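Local structure of gram-negative insecticidal protein (Chromobacterium piscinae, 6FBM) at residues 53-58 / 265-270; 158-163 / 294-299; 314-319 / 512-517; 390-395 / 404-409. The protein acts as an insecticidal toxin, probably by perforating target membranes with its MACPF domain, and also carries a beta-tripod portion that may recognise the target. All blocks are in the same frame, centred on the assembly; numbering follows the deposited sequence.

Contact 1 of 4, residues 53-58 / 265-270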
loop_
_atom_site.group_PDB
_atom_site.type_symbol
_atom_site.label_atom_id
_atom_site.label_comp_id
_atom_site.label_asym_id
_atom_site.label_seq_id
_atom_site.Cartn_x
_atom_site.Cartn_y
_atom_site.Cartn_z
ATOM N N GLU A 53 1.492 -20.879 -11.944
ATOM C CA GLU A 53 1.651 -20.829 -10.496
ATOM C C GLU A 53 0.590 -19.985 -9.810
ATOM O O GLU A 53 0.909 -19.055 -9.079
ATOM C CB GLU A 53 3.034 -20.281 -10.115
ATOM C CG GLU A 53 4.182 -21.250 -10.376
ATOM C CD GLU A 53 5.418 -20.869 -9.597
ATOM O OE1 GLU A 53 5.276 -20.368 -8.455
ATOM O OE2 GLU A 53 6.533 -21.075 -10.138
ATOM N N GLY A 54 -0.661 -20.299 -10.091
ATOM C CA GLY A 54 -1.781 -19.686 -9.420
ATOM C C GLY A 54 -2.236 -18.378 -10.021
ATOM O O GLY A 54 -3.313 -17.915 -9.689
ATOM N N ARG A 55 -1.455 -17.778 -10.910
ATOM C CA ARG A 55 -1.822 -16.500 -11.487
ATOM C C ARG A 55 -2.246 -16.609 -12.941
ATOM O O ARG A 55 -1.760 -17.447 -13.664
ATOM C CB ARG A 55 -0.657 -15.534 -11.398
ATOM C CG ARG A 55 -0.081 -15.382 -10.026
ATOM C CD ARG A 55 1.086 -14.432 -10.145
ATOM N NE ARG A 55 1.829 -14.232 -8.897
ATOM C CZ ARG A 55 2.730 -13.278 -8.718
ATOM N NH1 ARG A 55 3.020 -12.385 -9.677
ATOM N NH2 ARG A 55 3.379 -13.202 -7.566
ATOM N N SER A 56 -3.134 -15.704 -13.341
ATOM C CA SER A 56 -3.608 -15.643 -14.701
ATOM C C SER A 56 -2.849 -14.626 -15.526
ATOM O O SER A 56 -2.618 -13.495 -15.104
ATOM C CB SER A 56 -5.087 -15.321 -14.747
ATOM O OG SER A 56 -5.635 -15.935 -15.901
ATOM N N TYR A 57 -2.476 -15.038 -16.730
ATOM C CA TYR A 57 -1.755 -14.174 -17.627
ATOM C C TYR A 57 -2.409 -14.220 -18.977
ATOM O O TYR A 57 -2.968 -15.232 -19.363
ATOM C CB TYR A 57 -0.330 -14.701 -17.715
ATOM C CG TYR A 57 0.487 -14.459 -16.463
ATOM C CD1 TYR A 57 0.938 -13.201 -16.122
ATOM C CD2 TYR A 57 0.773 -15.487 -15.614
ATOM C CE1 TYR A 57 1.665 -12.973 -14.986
ATOM C CE2 TYR A 57 1.509 -15.279 -14.438
ATOM C CZ TYR A 57 1.911 -14.027 -14.105
ATOM O OH TYR A 57 2.636 -13.856 -12.953
ATOM N N THR A 58 -2.337 -13.121 -19.718
ATOM C CA THR A 58 -2.810 -13.079 -21.085
ATOM C C THR A 58 -1.669 -12.766 -22.033
ATOM O O THR A 58 -0.674 -12.165 -21.644
ATOM C CB THR A 58 -3.924 -12.045 -21.263
ATOM O OG1 THR A 58 -3.472 -10.781 -20.825
ATOM C CG2 THR A 58 -5.169 -12.460 -20.464
ATOM N N SER A 265 11.637 -13.401 -6.219
ATOM C CA SER A 265 11.063 -12.248 -6.902
ATOM C C SER A 265 10.801 -12.460 -8.407
ATOM O O SER A 265 10.143 -11.641 -9.034
ATOM C CB SER A 265 11.982 -11.020 -6.773
ATOM O OG SER A 265 12.988 -10.968 -7.805
ATOM N N LEU A 266 11.341 -13.517 -9.007
ATOM C CA LEU A 266 11.386 -13.606 -10.464
ATOM C C LEU A 266 10.046 -13.506 -11.141
ATOM O O LEU A 266 9.928 -12.868 -12.184
ATOM C CB LEU A 266 12.105 -14.873 -10.918
ATOM C CG LEU A 266 13.585 -14.868 -10.576
ATOM C CD1 LEU A 266 14.150 -16.208 -10.953
ATOM C CD2 LEU A 266 14.295 -13.723 -11.255
ATOM N N LEU A 267 9.006 -14.070 -10.520
ATOM C CA LEU A 267 7.687 -14.000 -11.130
ATOM C C LEU A 267 7.166 -12.601 -11.331
ATOM O O LEU A 267 6.440 -12.327 -12.285
ATOM C CB LEU A 267 6.674 -14.842 -10.378
ATOM C CG LEU A 267 5.370 -15.205 -11.164
ATOM C CD1 LEU A 267 5.605 -15.851 -12.524
ATOM C CD2 LEU A 267 4.523 -16.112 -10.289
ATOM N N ASP A 268 7.532 -11.707 -10.452
ATOM C CA ASP A 268 7.054 -10.329 -10.485
ATOM C C ASP A 268 7.974 -9.453 -11.324
ATOM O O ASP A 268 7.593 -8.355 -11.736
ATOM C CB ASP A 268 6.940 -9.741 -9.069
ATOM C CG ASP A 268 6.144 -10.631 -8.105
ATOM O OD1 ASP A 268 5.017 -10.920 -8.468
ATOM O OD2 ASP A 268 6.612 -11.047 -7.022
ATOM N N TYR A 269 9.194 -9.913 -11.579
ATOM C CA TYR A 269 10.164 -9.120 -12.315
ATOM C C TYR A 269 10.710 -9.816 -13.542
ATOM O O TYR A 269 11.783 -9.462 -14.005
ATOM C CB TYR A 269 11.323 -8.795 -11.387
ATOM C CG TYR A 269 10.947 -7.885 -10.272
ATOM C CD1 TYR A 269 10.992 -6.508 -10.461
ATOM C CD2 TYR A 269 10.560 -8.376 -9.026
ATOM C CE1 TYR A 269 10.704 -5.641 -9.434
ATOM C CE2 TYR A 269 10.243 -7.511 -7.994
ATOM C CZ TYR A 269 10.337 -6.145 -8.197
ATOM O OH TYR A 269 10.061 -5.262 -7.174
ATOM N N ALA A 270 9.996 -10.821 -14.051
ATOM C CA ALA A 270 10.491 -11.620 -15.165
ATOM C C ALA A 270 10.619 -10.793 -16.432
ATOM O O ALA A 270 9.771 -9.955 -16.698
ATOM C CB ALA A 270 9.586 -12.807 -15.415
#
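The guanidinium of Arg55 carries the methyl CD2 of Leu267 over one face, offset toward the rim, and meets the carboxylate of Asp268 at its edge. Strand 55-60, paired in an antiparallel hairpin with strand 47-52, here faces the final turn of helix 255-269 in the MACPF domain. The backbones stay well apart, with Glu53 CA and Leu267 CA 9.1 Å from each other, and side chains bridge the gap. Arg55 spans it with a fully extended chain (chi2 178°, chi3 -176°), bringing NE to 3.6 Å from Leu267 CD2. Beyond the leucine, Arg55 NH1 and NH2 converge on a single oxygen, Asp268 OD1, in a forked salt bridge whose shorter arm, NH1 to OD1, measures 2.8 Å; the placement of OD1 is less sure, and these lengths are doubtful in detail. Leu267 comes from the opposite direction to Arg55 and also touches Leu130 and Trp131 of strand 120-134. A second subunit adjoins the contact: its Thr58 packs on Arg55 and its Leu47 on Asp268. The other branch of Leu267, CD1, turns to Tyr57: Tyr57 OH rests 3.6 Å from Leu267 CD1 and 3.5 Å from Leu267 CG.

Contact 2 of 4, residues 158-163 / 294-299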
loop_
_atom_site.group_PDB
_atom_site.type_symbol
_atom_site.label_atom_id
_atom_site.label_comp_id
_atom_site.label_asym_id
_atom_site.label_seq_id
_atom_site.Cartn_x
_atom_site.Cartn_y
_atom_site.Cartn_z
ATOM N N MET A 158 15.107 0.911 -50.675
ATOM C CA MET A 158 15.506 1.075 -49.274
ATOM C C MET A 158 16.751 0.235 -49.046
ATOM O O MET A 158 16.665 -0.994 -49.038
ATOM C CB MET A 158 14.397 0.614 -48.330
ATOM C CG MET A 158 14.775 0.591 -46.854
ATOM S SD MET A 158 14.548 2.158 -46.011
ATOM C CE MET A 158 15.898 3.148 -46.634
ATOM N N PRO A 159 17.919 0.891 -48.845
ATOM C CA PRO A 159 19.120 0.052 -48.729
ATOM C C PRO A 159 19.194 -0.744 -47.418
ATOM O O PRO A 159 18.659 -0.310 -46.383
ATOM C CB PRO A 159 20.278 1.059 -48.829
ATOM C CG PRO A 159 19.711 2.339 -49.339
ATOM C CD PRO A 159 18.265 2.330 -48.926
ATOM N N ALA A 160 19.856 -1.899 -47.481
ATOM C CA ALA A 160 20.047 -2.785 -46.330
ATOM C C ALA A 160 20.492 -2.085 -45.037
ATOM O O ALA A 160 19.957 -2.360 -43.962
ATOM C CB ALA A 160 21.032 -3.865 -46.688
ATOM N N MET A 161 21.468 -1.181 -45.151
ATOM C CA MET A 161 21.992 -0.485 -43.970
ATOM C C MET A 161 20.927 0.313 -43.210
ATOM O O MET A 161 20.898 0.310 -41.981
ATOM C CB MET A 161 23.172 0.443 -44.339
ATOM C CG MET A 161 24.513 -0.238 -44.599
ATOM S SD MET A 161 25.041 -1.552 -43.460
ATOM C CE MET A 161 24.415 -2.963 -44.414
ATOM N N GLU A 162 20.066 1.005 -43.945
ATOM C CA GLU A 162 19.008 1.784 -43.318
ATOM C C GLU A 162 17.991 0.868 -42.695
ATOM O O GLU A 162 17.579 1.087 -41.555
ATOM C CB GLU A 162 18.294 2.687 -44.323
ATOM C CG GLU A 162 18.625 4.165 -44.186
ATOM C CD GLU A 162 17.361 4.991 -44.105
ATOM O OE1 GLU A 162 17.137 5.858 -44.976
ATOM O OE2 GLU A 162 16.522 4.723 -43.189
ATOM N N LEU A 163 17.584 -0.134 -43.466
ATOM C CA LEU A 163 16.634 -1.117 -42.995
ATOM C C LEU A 163 17.135 -1.685 -41.683
ATOM O O LEU A 163 16.395 -1.703 -40.705
ATOM C CB LEU A 163 16.431 -2.234 -44.020
ATOM C CG LEU A 163 15.302 -3.219 -43.721
ATOM C CD1 LEU A 163 13.953 -2.545 -43.848
ATOM C CD2 LEU A 163 15.379 -4.375 -44.686
ATOM N N VAL A 294 17.901 -12.053 -50.422
ATOM C CA VAL A 294 19.287 -12.304 -50.703
ATOM C C VAL A 294 20.069 -11.015 -50.581
ATOM O O VAL A 294 21.133 -11.037 -49.972
ATOM C CB VAL A 294 19.470 -13.019 -52.078
ATOM C CG1 VAL A 294 20.924 -13.023 -52.535
ATOM C CG2 VAL A 294 18.958 -14.456 -51.981
ATOM N N GLU A 295 19.581 -9.900 -51.133
ATOM C CA GLU A 295 20.385 -8.673 -51.086
ATOM C C GLU A 295 20.533 -8.163 -49.665
ATOM O O GLU A 295 21.605 -7.667 -49.297
ATOM C CB GLU A 295 19.933 -7.568 -52.052
ATOM C CG GLU A 295 18.569 -6.976 -51.823
ATOM C CD GLU A 295 18.414 -5.540 -52.313
ATOM O OE1 GLU A 295 17.304 -5.127 -52.688
ATOM O OE2 GLU A 295 19.377 -4.767 -52.278
ATOM N N LEU A 296 19.479 -8.321 -48.865
ATOM C CA LEU A 296 19.548 -7.966 -47.443
ATOM C C LEU A 296 20.535 -8.860 -46.708
ATOM O O LEU A 296 21.392 -8.370 -45.980
ATOM C CB LEU A 296 18.168 -7.994 -46.788
ATOM C CG LEU A 296 17.174 -6.936 -47.282
ATOM C CD1 LEU A 296 15.822 -7.136 -46.608
ATOM C CD2 LEU A 296 17.684 -5.519 -47.058
ATOM N N GLU A 297 20.464 -10.164 -46.948
ATOM C CA GLU A 297 21.415 -11.095 -46.330
ATOM C C GLU A 297 22.874 -10.850 -46.721
ATOM O O GLU A 297 23.768 -11.002 -45.880
ATOM C CB GLU A 297 21.024 -12.548 -46.610
ATOM C CG GLU A 297 21.988 -13.549 -45.985
ATOM C CD GLU A 297 21.357 -14.908 -45.722
ATOM O OE1 GLU A 297 20.374 -15.278 -46.419
ATOM O OE2 GLU A 297 21.847 -15.598 -44.798
ATOM N N ASP A 298 23.112 -10.476 -47.979
ATOM C CA ASP A 298 24.472 -10.163 -48.466
ATOM C C ASP A 298 25.066 -8.946 -47.783
ATOM O O ASP A 298 26.292 -8.834 -47.652
ATOM C CB ASP A 298 24.483 -9.892 -49.974
ATOM C CG ASP A 298 24.275 -11.141 -50.804
ATOM O OD1 ASP A 298 24.500 -12.241 -50.287
ATOM O OD2 ASP A 298 23.909 -11.026 -51.989
ATOM N N ALA A 299 24.202 -8.029 -47.360
ATOM C CA ALA A 299 24.651 -6.820 -46.710
ATOM C C ALA A 299 25.005 -7.020 -45.224
ATOM O O ALA A 299 25.576 -6.111 -44.582
ATOM C CB ALA A 299 23.600 -5.748 -46.871
#
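Leu163 and Leu296 meet where two helices of the MACPF domain pack together, the first turn of helix 160-167 against the last turns of helix 290-298. This is the tight part of the contact. The two leucine side chains cross at about a right angle, and one methyl, Leu163 CD2, fits against both branches of its partner, 3.4 Å from Leu296 CD1 and 3.5 Å from Leu296 CD2. Leu163 holds its CG opposite the backbone N (chi1 -171°), which sends the isobutyl group across to the other helix. Next to it the small Ala160, just after the N-cap residue Pro159, lets the helices draw close: Ala160 CA and Leu296 CA are 5.3 Å apart, and Leu296 CD2 lies 3.7 Å from Ala160 CA. Ala160 also faces Ala299, although their modelled separation is too short to be trusted. Leu153 of helix 147-154 covers both leucines, and Ile283 and Trp284 add further apolar cover.

No hydrogen bond joins the two segments. Arg292 donates NH2 to Met158 O and forms a salt bridge with Glu295. The looser side is that of the partly exposed Met161. It starts out pointing away, but its chain bends at chi2 (-44°) and again at chi3, returning the methyl CE to 3.8 Å from Ala299 CB and 3.4 Å from Ala299 O.

Contact 3 of 4, residues 314-319 / 512-517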
loop_
_atom_site.group_PDB
_atom_site.type_symbol
_atom_site.label_atom_id
_atom_site.label_comp_id
_atom_site.label_asym_id
_atom_site.label_seq_id
_atom_site.Cartn_x
_atom_site.Cartn_y
_atom_site.Cartn_z
ATOM N N VAL A 314 47.529 -6.253 -25.347
ATOM C CA VAL A 314 48.848 -5.924 -24.833
ATOM C C VAL A 314 49.561 -7.265 -24.721
ATOM O O VAL A 314 49.411 -7.976 -23.743
ATOM C CB VAL A 314 48.746 -5.243 -23.449
ATOM C CG1 VAL A 314 50.114 -5.103 -22.802
ATOM C CG2 VAL A 314 48.090 -3.886 -23.604
ATOM N N ASP A 315 50.320 -7.610 -25.758
ATOM C CA ASP A 315 51.184 -8.793 -25.763
ATOM C C ASP A 315 52.519 -8.557 -25.038
ATOM O O ASP A 315 53.107 -9.507 -24.502
ATOM C CB ASP A 315 51.440 -9.232 -27.208
ATOM C CG ASP A 315 50.187 -9.696 -27.910
ATOM O OD1 ASP A 315 49.520 -10.614 -27.409
ATOM O OD2 ASP A 315 49.897 -9.156 -28.983
ATOM N N LYS A 316 52.977 -7.307 -25.015
ATOM C CA LYS A 316 54.243 -6.952 -24.426
ATOM C C LYS A 316 54.031 -6.782 -22.925
ATOM O O LYS A 316 53.691 -5.691 -22.453
ATOM C CB LYS A 316 54.787 -5.658 -25.052
ATOM C CG LYS A 316 54.912 -5.638 -26.580
ATOM C CD LYS A 316 56.260 -6.117 -27.024
ATOM C CE LYS A 316 56.354 -6.451 -28.513
ATOM N NZ LYS A 316 56.786 -5.272 -29.321
ATOM N N VAL A 317 54.235 -7.863 -22.170
ATOM C CA VAL A 317 53.912 -7.864 -20.729
ATOM C C VAL A 317 55.081 -7.907 -19.786
ATOM O O VAL A 317 54.895 -7.803 -18.566
ATOM C CB VAL A 317 52.955 -9.015 -20.375
ATOM C CG1 VAL A 317 51.617 -8.783 -21.048
ATOM C CG2 VAL A 317 53.542 -10.397 -20.748
ATOM N N LEU A 318 56.289 -8.036 -20.332
ATOM C CA LEU A 318 57.500 -7.959 -19.541
ATOM C C LEU A 318 58.197 -6.670 -19.873
ATOM O O LEU A 318 58.527 -6.403 -21.015
ATOM C CB LEU A 318 58.390 -9.158 -19.820
ATOM C CG LEU A 318 57.862 -10.504 -19.330
ATOM C CD1 LEU A 318 58.773 -11.655 -19.757
ATOM C CD2 LEU A 318 57.696 -10.513 -17.815
ATOM N N LEU A 319 58.420 -5.880 -18.839
ATOM C CA LEU A 319 59.166 -4.654 -18.941
ATOM C C LEU A 319 60.621 -5.013 -18.721
ATOM O O LEU A 319 61.000 -5.453 -17.635
ATOM C CB LEU A 319 58.660 -3.702 -17.867
ATOM C CG LEU A 319 59.170 -2.269 -17.799
ATOM C CD1 LEU A 319 58.951 -1.517 -19.092
ATOM C CD2 LEU A 319 58.502 -1.580 -16.624
ATOM N N ALA A 512 57.030 -10.729 -26.294
ATOM C CA ALA A 512 56.585 -10.588 -24.889
ATOM C C ALA A 512 57.295 -9.474 -24.136
ATOM O O ALA A 512 56.949 -9.162 -22.981
ATOM C CB ALA A 512 56.757 -11.911 -24.154
ATOM N N ILE A 513 58.259 -8.840 -24.806
ATOM C CA ILE A 513 59.245 -7.993 -24.149
ATOM C C ILE A 513 59.254 -6.570 -24.700
ATOM O O ILE A 513 59.083 -6.351 -25.903
ATOM C CB ILE A 513 60.609 -8.680 -24.320
ATOM C CG1 ILE A 513 60.888 -9.488 -23.074
ATOM C CG2 ILE A 513 61.768 -7.713 -24.620
ATOM C CD1 ILE A 513 61.944 -10.546 -23.319
ATOM N N ALA A 514 59.485 -5.610 -23.816
ATOM C CA ALA A 514 59.667 -4.238 -24.259
ATOM C C ALA A 514 60.468 -3.466 -23.249
ATOM O O ALA A 514 60.353 -3.725 -22.042
ATOM C CB ALA A 514 58.336 -3.550 -24.495
ATOM N N SER A 515 61.272 -2.528 -23.757
ATOM C CA SER A 515 62.010 -1.594 -22.916
ATOM C C SER A 515 61.063 -0.541 -22.355
ATOM O O SER A 515 59.940 -0.426 -22.830
ATOM C CB SER A 515 63.118 -0.906 -23.707
ATOM O OG SER A 515 62.560 -0.143 -24.771
ATOM N N MET A 516 61.536 0.232 -21.382
ATOM C CA MET A 516 60.771 1.332 -20.812
ATOM C C MET A 516 60.097 2.174 -21.887
ATOM O O MET A 516 58.891 2.367 -21.858
ATOM C CB MET A 516 61.636 2.219 -19.916
ATOM C CG MET A 516 60.830 3.219 -19.076
ATOM S SD MET A 516 59.619 2.495 -17.886
ATOM C CE MET A 516 58.426 3.823 -17.597
ATOM N N GLN A 517 60.875 2.619 -22.863
ATOM C CA GLN A 517 60.356 3.456 -23.949
ATOM C C GLN A 517 59.357 2.731 -24.882
ATOM O O GLN A 517 58.279 3.279 -25.160
ATOM C CB GLN A 517 61.499 4.119 -24.761
ATOM C CG GLN A 517 61.060 5.183 -25.786
ATOM C CD GLN A 517 60.101 6.245 -25.219
ATOM O OE1 GLN A 517 60.395 6.873 -24.178
ATOM N NE2 GLN A 517 58.967 6.476 -25.915
#
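Asp315 makes the first touch through its backbone, its O lying 3.7 Å from Ala512 CA. Lys316 follows with its aliphatic chain laid alongside the opposite strand: a bend at chi2 (-90°) brings CD close to Ile513 O, a contact modelled tightly, and Ala514 CB lies 4.2 Å from Lys316 CD. At Val317 the side chain points away from the other segment and touches Thr117, while the backbone N makes a weak hydrogen bond to Ala512 O. Ala512 O is gripped twice, for Leu318 N also bonds to Ala512 O at 3.0 Å, almost in line with the carbonyl. Leu318 then answers with its own O, which accepts Ala514 N at 3.1 Å. Leu318 CB packs 4.1 Å from Ile513 CG1, and both residues lean on Val508 on one face of the sheet. Leu319 and Ala514 occupy the other face. With CG opposite the backbone N (chi1 -174°), Leu319 extends CD1 to the start of helix 516-524, 3.8 Å from Met516 CA and 4.2 Å from Met516 SD; Met519 of that helix also touches it. Ser515 is the N-cap of the helix: its side chain caps a backbone N in the first turn and its own N bonds to Glu518 OE1, as in a capping box. The whole is a short parallel pairing at the margin of a mixed sheet, strand 318-321 lying between strands 373-376 and 513-515.

Contact 4 of 4, residues 390-395 / 404-409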
loop_
_atom_site.group_PDB
_atom_site.type_symbol
_atom_site.label_atom_id
_atom_site.label_comp_id
_atom_site.label_asym_id
_atom_site.label_seq_id
_atom_site.Cartn_x
_atom_site.Cartn_y
_atom_site.Cartn_z
ATOM N N GLN A 390 68.660 -27.244 -8.667
ATOM C CA GLN A 390 69.410 -28.479 -8.820
ATOM C C GLN A 390 70.737 -28.267 -9.546
ATOM O O GLN A 390 70.926 -27.272 -10.247
ATOM C CB GLN A 390 68.565 -29.511 -9.577
ATOM C CG GLN A 390 68.504 -29.393 -11.097
ATOM C CD GLN A 390 67.418 -30.224 -11.709
ATOM O OE1 GLN A 390 66.956 -31.202 -11.096
ATOM N NE2 GLN A 390 66.983 -29.840 -12.921
ATOM N N ARG A 391 71.629 -29.233 -9.383
ATOM C CA ARG A 391 72.964 -29.148 -9.920
ATOM C C ARG A 391 73.060 -29.748 -11.304
ATOM O O ARG A 391 72.733 -30.895 -11.506
ATOM C CB ARG A 391 73.959 -29.843 -9.023
ATOM C CG ARG A 391 74.256 -29.101 -7.754
ATOM C CD ARG A 391 75.667 -29.414 -7.239
ATOM N NE ARG A 391 75.678 -29.623 -5.797
ATOM C CZ ARG A 391 75.274 -30.734 -5.189
ATOM N NH1 ARG A 391 74.797 -31.764 -5.876
ATOM N NH2 ARG A 391 75.318 -30.811 -3.867
ATOM N N VAL A 392 73.526 -28.943 -12.245
ATOM C CA VAL A 392 73.886 -29.436 -13.537
ATOM C C VAL A 392 75.258 -30.119 -13.394
ATOM O O VAL A 392 75.526 -31.109 -14.073
ATOM C CB VAL A 392 73.942 -28.288 -14.573
ATOM C CG1 VAL A 392 74.319 -28.808 -15.956
ATOM C CG2 VAL A 392 72.605 -27.627 -14.678
ATOM N N TRP A 393 76.096 -29.572 -12.506
ATOM C CA TRP A 393 77.492 -29.970 -12.389
ATOM C C TRP A 393 78.086 -29.467 -11.092
ATOM O O TRP A 393 77.721 -28.403 -10.619
ATOM C CB TRP A 393 78.279 -29.351 -13.538
ATOM C CG TRP A 393 79.766 -29.462 -13.442
ATOM C CD1 TRP A 393 80.540 -30.499 -13.876
ATOM C CD2 TRP A 393 80.669 -28.494 -12.883
ATOM N NE1 TRP A 393 81.866 -30.245 -13.615
ATOM C CE2 TRP A 393 81.976 -29.022 -13.007
ATOM C CE3 TRP A 393 80.505 -27.247 -12.286
ATOM C CZ2 TRP A 393 83.104 -28.341 -12.556
ATOM C CZ3 TRP A 393 81.628 -26.574 -11.838
ATOM C CH2 TRP A 393 82.907 -27.121 -11.975
ATOM N N ASP A 394 79.023 -30.242 -10.550
ATOM C CA ASP A 394 79.932 -29.770 -9.507
ATOM C C ASP A 394 81.349 -30.305 -9.729
ATOM O O ASP A 394 81.556 -31.130 -10.612
ATOM C CB ASP A 394 79.391 -30.122 -8.105
ATOM C CG ASP A 394 79.038 -31.575 -7.951
ATOM O OD1 ASP A 394 79.936 -32.406 -7.833
ATOM O OD2 ASP A 394 77.848 -31.893 -7.928
ATOM N N ASP A 395 82.309 -29.825 -8.918
ATOM C CA ASP A 395 83.744 -30.183 -9.038
ATOM C C ASP A 395 84.174 -31.386 -8.188
ATOM O O ASP A 395 85.365 -31.528 -7.889
ATOM C CB ASP A 395 84.638 -28.972 -8.731
ATOM C CG ASP A 395 84.880 -28.761 -7.232
ATOM O OD1 ASP A 395 83.917 -28.860 -6.439
ATOM O OD2 ASP A 395 86.044 -28.514 -6.838
ATOM N N TYR A 404 82.916 -25.659 -6.760
ATOM C CA TYR A 404 82.543 -24.961 -7.978
ATOM C C TYR A 404 81.384 -25.724 -8.561
ATOM O O TYR A 404 81.493 -26.929 -8.742
ATOM C CB TYR A 404 83.705 -24.952 -8.975
ATOM C CG TYR A 404 84.944 -24.354 -8.376
ATOM C CD1 TYR A 404 85.194 -22.983 -8.447
ATOM C CD2 TYR A 404 85.855 -25.153 -7.698
ATOM C CE1 TYR A 404 86.326 -22.434 -7.859
ATOM C CE2 TYR A 404 86.983 -24.615 -7.097
ATOM C CZ TYR A 404 87.222 -23.268 -7.186
ATOM O OH TYR A 404 88.332 -22.743 -6.594
ATOM N N ALA A 405 80.276 -25.044 -8.851
ATOM C CA ALA A 405 79.073 -25.731 -9.313
ATOM C C ALA A 405 78.236 -24.903 -10.250
ATOM O O ALA A 405 78.249 -23.681 -10.174
ATOM C CB ALA A 405 78.236 -26.150 -8.117
ATOM N N CYS A 406 77.494 -25.589 -11.110
ATOM C CA CYS A 406 76.537 -24.959 -12.000
ATOM C C CYS A 406 75.156 -25.367 -11.512
ATOM O O CYS A 406 74.877 -26.564 -11.391
ATOM C CB CYS A 406 76.745 -25.456 -13.408
ATOM S SG CYS A 406 75.604 -24.727 -14.568
ATOM N N TRP A 407 74.301 -24.381 -11.220
ATOM C CA TRP A 407 72.951 -24.670 -10.743
ATOM C C TRP A 407 71.881 -24.243 -11.743
ATOM O O TRP A 407 72.080 -23.285 -12.490
ATOM C CB TRP A 407 72.687 -23.989 -9.426
ATOM C CG TRP A 407 73.483 -24.484 -8.290
ATOM C CD1 TRP A 407 74.755 -24.111 -7.960
ATOM C CD2 TRP A 407 73.063 -25.400 -7.284
ATOM N NE1 TRP A 407 75.159 -24.748 -6.826
ATOM C CE2 TRP A 407 74.134 -25.555 -6.391
ATOM C CE3 TRP A 407 71.879 -26.115 -7.051
ATOM C CZ2 TRP A 407 74.062 -26.396 -5.273
ATOM C CZ3 TRP A 407 71.811 -26.952 -5.940
ATOM C CH2 TRP A 407 72.897 -27.085 -5.075
ATOM N N ARG A 408 70.757 -24.973 -11.735
ATOM C CA ARG A 408 69.575 -24.649 -12.534
ATOM C C ARG A 408 68.447 -24.331 -11.638
ATOM O O ARG A 408 68.212 -25.050 -10.644
ATOM C CB ARG A 408 69.029 -25.852 -13.257
ATOM C CG ARG A 408 69.558 -26.039 -14.623
ATOM C CD ARG A 408 68.499 -26.064 -15.686
ATOM N NE ARG A 408 68.867 -27.127 -16.605
ATOM C CZ ARG A 408 69.891 -27.114 -17.462
ATOM N NH1 ARG A 408 70.072 -28.188 -18.206
ATOM N NH2 ARG A 408 70.702 -26.063 -17.629
ATOM N N ALA A 409 67.683 -23.324 -12.021
ATOM C CA ALA A 409 66.428 -23.101 -11.362
ATOM C C ALA A 409 65.499 -24.253 -11.742
ATOM O O ALA A 409 65.420 -24.653 -12.905
ATOM C CB ALA A 409 65.844 -21.765 -11.780
#
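Cys406 O is shared by two backbone donors, Val392 N at 2.9 Å and Trp393 N in a weak bond at 3.4 Å. Both residues thus face Cys406, a classic beta bulge that shifts the antiparallel register by one. On either side of it the ladder is regular: Arg408 N bonds to Gln390 O at 2.7 Å, nearly straight, and Cys406 N bonds to Trp393 O.

Arg391 lies alongside Trp407 on one face of the paired strands. Its CG sits over the six-membered ring of Trp407, 3.5 Å from the centroid and 7° off the normal, a clear CH-pi contact, while the guanidinium is turned 50° from the ring plane. Trp393, Cys406 and Arg408 lie on the other face. There Val392 CG2 covers one side of the Arg408 guanidinium and touches Arg408 CG at 3.4 Å. With CG anti to the backbone N (chi1 170°), the Trp393 indole runs beside Tyr404, Trp393 CH2 lying 3.8 Å from Tyr404 CB. At the end of the pairing Asp395 OD1 accepts Tyr404 N weakly at 3.4 Å, and the Asp395 carboxylate stands at the edge of the Tyr404 ring, steeply turned to it. The polar ends have further partners: Arg408 forms a salt bridge with Asp420, Trp393 NE1 bonds to Lys465 O, and Asp395 OD1 is held more firmly by the Tyr429 hydroxyl.

Strand 403-410 is thereby flanked by strands 388-391 and 393-394 along one edge and by strand 421-426 along the other, whose Met422 touches Trp393 and Cys406 and whose Met423 packs against Trp407.

Contacts 1 and 2 belong to the MACPF part of the elongated chain, while contact 4 lies in the Vps62-like region on the opposite side of the chain's centre, about 73 Å from contact 1, centre to centre. Contact 3 lies nearest that centre, about 31 Å from contact 4, centre to centre. No two contacts share a helix or strand. Contact 1, at the surface beside a neighbouring subunit, combines a leucine wedged beside an arginine and a tyrosine with a salt bridge of less certain geometry; contact 2 is buried, helix on helix, and purely apolar. Contacts 3 and 4 are buried sheet pairings carried by backbone bonds, parallel in one and antiparallel with a bulge in the other.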